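Local coordinates for protein ten1 (PDB 3KF6), which pairs with stn1 in an Rpa2-Rpa3-like complex at telomeres, binds single-stranded telomeric DNA and is required for telomere maintenance, at residues B[24-29]-B[38-43]; B[28-33]-B[62-67]. All coordinates share one frame; numbering follows the deposited sequence.

Contact 1 of 2, residues B[24-29]-B[38-43]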
# COMPACT_ATOMS: atom_id res chain seq x y z
N LEU B 24 -8.48 -5.62 5.37
CA LEU B 24 -8.37 -4.33 6.04
C LEU B 24 -6.95 -4.05 6.51
O LEU B 24 -6.20 -4.97 6.82
CB LEU B 24 -9.26 -4.32 7.29
CG LEU B 24 -10.71 -4.79 7.15
CD1 LEU B 24 -11.34 -4.93 8.54
CD2 LEU B 24 -11.49 -3.81 6.29
N ARG B 25 -6.58 -2.78 6.55
CA ARG B 25 -5.27 -2.40 7.06
C ARG B 25 -5.51 -1.35 8.15
O ARG B 25 -6.22 -0.37 7.93
CB ARG B 25 -4.36 -1.82 5.98
CG ARG B 25 -3.09 -1.26 6.61
CD ARG B 25 -2.14 -0.62 5.63
NE ARG B 25 -1.14 0.19 6.34
CZ ARG B 25 -0.05 0.69 5.77
NH1 ARG B 25 0.20 0.47 4.48
NH2 ARG B 25 0.79 1.42 6.49
N PHE B 26 -4.92 -1.57 9.32
CA PHE B 26 -5.09 -0.63 10.42
C PHE B 26 -3.92 -0.69 11.40
O PHE B 26 -3.14 -1.64 11.41
CB PHE B 26 -6.40 -0.91 11.17
CG PHE B 26 -6.55 -2.33 11.65
CD1 PHE B 26 -7.10 -3.29 10.82
CD2 PHE B 26 -6.12 -2.69 12.92
CE1 PHE B 26 -7.23 -4.62 11.25
CE2 PHE B 26 -6.23 -4.01 13.36
CZ PHE B 26 -6.79 -4.97 12.52
N LEU B 27 -3.83 0.35 12.22
CA LEU B 27 -2.78 0.47 13.23
C LEU B 27 -3.42 0.27 14.59
O LEU B 27 -4.52 0.76 14.85
CB LEU B 27 -2.14 1.86 13.12
CG LEU B 27 -1.08 2.26 14.14
CD1 LEU B 27 0.14 1.37 14.00
CD2 LEU B 27 -0.70 3.72 13.91
N GLY B 28 -2.74 -0.46 15.47
CA GLY B 28 -3.29 -0.70 16.79
C GLY B 28 -2.21 -0.82 17.85
O GLY B 28 -1.06 -1.12 17.55
N CYS B 29 -2.61 -0.59 19.10
CA CYS B 29 -1.70 -0.65 20.24
C CYS B 29 -1.91 -1.96 21.00
O CYS B 29 -3.04 -2.31 21.36
CB CYS B 29 -1.96 0.54 21.15
SG CYS B 29 -0.81 0.69 22.50
N LEU B 38 -4.28 -11.72 19.68
CA LEU B 38 -3.65 -10.44 19.95
C LEU B 38 -4.76 -9.41 20.05
O LEU B 38 -5.55 -9.24 19.12
CB LEU B 38 -2.72 -10.08 18.78
CG LEU B 38 -1.60 -9.06 18.97
CD1 LEU B 38 -1.08 -8.67 17.59
CD2 LEU B 38 -2.10 -7.83 19.72
N ARG B 39 -4.85 -8.72 21.19
CA ARG B 39 -5.88 -7.71 21.37
C ARG B 39 -5.25 -6.34 21.15
O ARG B 39 -4.31 -5.96 21.84
CB ARG B 39 -6.48 -7.81 22.78
CG ARG B 39 -7.62 -6.83 23.03
CD ARG B 39 -8.41 -7.21 24.28
NE ARG B 39 -9.52 -6.30 24.54
CZ ARG B 39 -9.40 -5.10 25.10
NH1 ARG B 39 -8.21 -4.66 25.47
NH2 ARG B 39 -10.47 -4.35 25.29
N LEU B 40 -5.77 -5.62 20.16
CA LEU B 40 -5.26 -4.29 19.85
C LEU B 40 -6.30 -3.23 20.15
O LEU B 40 -7.50 -3.44 19.96
CB LEU B 40 -4.87 -4.18 18.37
CG LEU B 40 -3.71 -5.04 17.88
CD1 LEU B 40 -3.46 -4.72 16.41
CD2 LEU B 40 -2.46 -4.74 18.69
N ILE B 41 -5.84 -2.07 20.60
CA ILE B 41 -6.75 -0.98 20.91
C ILE B 41 -6.27 0.32 20.29
O ILE B 41 -5.12 0.46 19.90
CB ILE B 41 -6.86 -0.75 22.44
CG1 ILE B 41 -5.50 -0.33 23.00
CG2 ILE B 41 -7.34 -2.03 23.13
CD1 ILE B 41 -5.52 0.01 24.48
N ASP B 42 -7.20 1.26 20.19
CA ASP B 42 -6.93 2.59 19.68
C ASP B 42 -7.98 3.45 20.35
O ASP B 42 -9.14 3.46 19.95
CB ASP B 42 -7.07 2.64 18.16
CG ASP B 42 -6.63 3.96 17.58
OD1 ASP B 42 -5.91 4.71 18.28
OD2 ASP B 42 -6.98 4.26 16.42
N GLY B 43 -7.57 4.15 21.41
CA GLY B 43 -8.51 4.96 22.15
C GLY B 43 -9.46 4.04 22.88
O GLY B 43 -9.03 3.12 23.59
O HOH W 1 -6.63 2.39 14.33
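Cys29 and Ile41 form an antiparallel hydrogen-bonded pair. Cys29 N gives its hydrogen to Ile41 O at 2.8 Å, and Ile41 N returns one to Cys29 O at 2.9 Å. Cys29 O also takes a CA-H...O contact from Leu40 CA. The two side chains share a face of the sheet, where Cys29 CB lies 4.1 Å from Ile41 CG1. Ile41 CG1 sits between its backbone N and carbonyl carbon (chi1 63°), and this brings it to 3.6 Å from Cys29 O.

The CB of Leu40 points toward segment 24-29. With CG anti to the carbonyl carbon (chi1 -65°), both methyls are carried onto that segment. CD2 packs on the backbone of Cys29. CD1 reaches over Gly28 CA to Phe26 CE2, 4.2 Å away, and meets that ring obliquely. A side chain on Gly28 would run into Leu40 CB. With Leu40 cut back to an alanine, both methyls go, and Gly28 CA and the Phe26 ring would probably lose the packing they have here.

A water links Leu27 O to Asp42 OD2. The contact belongs to the hairpin of strands 23-34 and 37-42. Phe26 continues to Val47 and Cys49 of strand 45-50, and Leu40 to Ile68 of strand 65-74.

Contact 2 of 2, residues B[28-33]-B[62-67]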
# COMPACT_ATOMS: atom_id res chain seq x y z
N GLY B 28 -2.74 -0.46 15.47
CA GLY B 28 -3.29 -0.70 16.79
C GLY B 28 -2.21 -0.82 17.85
O GLY B 28 -1.06 -1.12 17.55
N CYS B 29 -2.61 -0.59 19.10
CA CYS B 29 -1.70 -0.65 20.24
C CYS B 29 -1.91 -1.96 21.00
O CYS B 29 -3.04 -2.31 21.36
CB CYS B 29 -1.96 0.54 21.15
SG CYS B 29 -0.81 0.69 22.50
N VAL B 30 -0.82 -2.69 21.26
CA VAL B 30 -0.92 -3.97 21.94
C VAL B 30 -1.43 -3.88 23.38
O VAL B 30 -0.82 -3.22 24.23
CB VAL B 30 0.43 -4.72 21.94
CG1 VAL B 30 0.30 -6.04 22.68
CG2 VAL B 30 0.88 -4.97 20.51
N GLN B 31 -2.55 -4.54 23.64
CA GLN B 31 -3.12 -4.55 24.98
C GLN B 31 -2.79 -5.88 25.65
O GLN B 31 -2.52 -5.94 26.85
CB GLN B 31 -4.64 -4.36 24.92
CG GLN B 31 -5.32 -4.32 26.29
CD GLN B 31 -4.70 -3.29 27.21
OE1 GLN B 31 -4.53 -2.12 26.84
NE2 GLN B 31 -4.36 -3.70 28.43
N SER B 32 -2.81 -6.95 24.85
CA SER B 32 -2.51 -8.28 25.36
C SER B 32 -2.25 -9.26 24.21
O SER B 32 -2.69 -9.04 23.08
CB SER B 32 -3.66 -8.80 26.22
OG SER B 32 -4.86 -8.91 25.47
N TYR B 33 -1.55 -10.35 24.52
CA TYR B 33 -1.21 -11.35 23.52
C TYR B 33 -1.21 -12.73 24.18
O TYR B 33 -0.22 -13.13 24.80
CB TYR B 33 0.16 -11.02 22.93
CG TYR B 33 0.71 -12.00 21.92
CD1 TYR B 33 -0.08 -12.48 20.87
CD2 TYR B 33 2.05 -12.40 21.97
CE1 TYR B 33 0.45 -13.33 19.90
CE2 TYR B 33 2.59 -13.25 21.00
CZ TYR B 33 1.78 -13.71 19.97
OH TYR B 33 2.31 -14.55 19.01
N LYS B 62 4.03 -4.95 25.40
CA LYS B 62 2.74 -4.33 25.69
C LYS B 62 2.80 -2.85 25.36
O LYS B 62 3.81 -2.18 25.63
CB LYS B 62 2.36 -4.53 27.16
CG LYS B 62 0.98 -3.99 27.50
CD LYS B 62 0.56 -4.31 28.93
CE LYS B 62 -0.84 -3.76 29.21
NZ LYS B 62 -1.31 -4.02 30.60
N HIS B 63 1.72 -2.35 24.77
CA HIS B 63 1.60 -0.95 24.39
C HIS B 63 2.38 -0.53 23.15
O HIS B 63 2.39 0.65 22.80
CB HIS B 63 1.99 -0.04 25.57
CG HIS B 63 1.07 -0.16 26.74
ND1 HIS B 63 -0.29 0.04 26.64
CD2 HIS B 63 1.31 -0.45 28.04
CE1 HIS B 63 -0.85 -0.13 27.82
NE2 HIS B 63 0.10 -0.43 28.69
N GLU B 64 3.03 -1.47 22.47
CA GLU B 64 3.74 -1.10 21.26
C GLU B 64 2.72 -1.03 20.12
O GLU B 64 1.67 -1.68 20.18
CB GLU B 64 4.86 -2.08 20.93
CG GLU B 64 4.43 -3.41 20.34
CD GLU B 64 5.62 -4.18 19.79
OE1 GLU B 64 6.21 -3.69 18.80
OE2 GLU B 64 5.97 -5.24 20.33
N TRP B 65 3.02 -0.24 19.10
CA TRP B 65 2.11 -0.08 17.98
C TRP B 65 2.47 -0.96 16.79
O TRP B 65 3.63 -1.05 16.39
CB TRP B 65 2.06 1.40 17.57
CG TRP B 65 1.33 2.25 18.58
CD1 TRP B 65 1.84 2.80 19.72
CD2 TRP B 65 -0.05 2.62 18.54
NE1 TRP B 65 0.86 3.49 20.39
CE2 TRP B 65 -0.31 3.39 19.69
CE3 TRP B 65 -1.10 2.36 17.64
CZ2 TRP B 65 -1.58 3.91 19.98
CZ3 TRP B 65 -2.36 2.88 17.93
CH2 TRP B 65 -2.59 3.65 19.08
N LEU B 66 1.45 -1.59 16.22
CA LEU B 66 1.62 -2.50 15.09
C LEU B 66 0.73 -2.17 13.91
O LEU B 66 -0.40 -1.72 14.09
CB LEU B 66 1.29 -3.93 15.52
CG LEU B 66 2.09 -4.55 16.67
CD1 LEU B 66 1.51 -5.93 16.99
CD2 LEU B 66 3.56 -4.65 16.27
N ASN B 67 1.25 -2.38 12.71
CA ASN B 67 0.47 -2.19 11.48
C ASN B 67 -0.04 -3.60 11.17
O ASN B 67 0.73 -4.56 11.19
CB ASN B 67 1.32 -1.69 10.32
CG ASN B 67 1.53 -0.19 10.35
OD1 ASN B 67 0.60 0.58 10.56
ND2 ASN B 67 2.77 0.23 10.11
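Four backbone hydrogen bonds join Gly28 and Val30 to the segment 62-67. Gly28 and Leu66 exchange a pair: Gly28 N bonds Leu66 O at 3.0 Å, and Leu66 N bonds Gly28 O at 2.9 Å, nearly straight at 170°. Val30 N gives to Glu64 O, and Val30 O receives the hydrogen of His63 N at 2.7 Å. The last two bonds carry the pairing past the start of strand 65-74 into the loop before it.

This is antiparallel pairing of strands 23-34 and 65-74 in the curled sheet of an OB fold. Further along, Gln31 and Ser32 both face Arg39 of strand 37-42 in a classic beta bulge.

Cys29 and Trp65 form a non-hydrogen-bonded pair. Cys29 CB lies over the six-membered ring, 3.5 Å from its centroid, as a CH-pi contact. Its SG, anti to the backbone N (chi1 -174°), stands over the five-membered ring, 4.1 Å from that centroid. Cys29 SG comes closest to His63 O, at 3.2 Å, and lies more distantly near the plane of the His63 ring, beyond its edge.

On the other face, Val30 CG2 packs 3.7 Å from Leu66 CD1, and Ile60 also touches Val30. At the outer end the extended Lys62 chain runs alongside the bent side chain of Gln31, its CE 3.6 Å from Gln31 NE2.

How the contacts relate
Contacts 1 and 2 have centres about 7 Å apart and share Gly28 and Cys29. Both start from strand 23-34, which has strand 37-42 along one edge and strand 65-74 along the other. Contact 1 is local, within a hairpin. Contact 2 brings back a strand from much later in the chain, after strand 45-50. The beta bulge opposite Arg39 ties the two contacts together. Contact 1 lies close to the chain centre, and contact 2 is further out. Paired along both edges, strand 23-34 joins the hairpin to the later strand as the sheet curls into the OB barrel. Arg25 of the same strand reaches the stn1 chain, in a salt bridge with its Glu132.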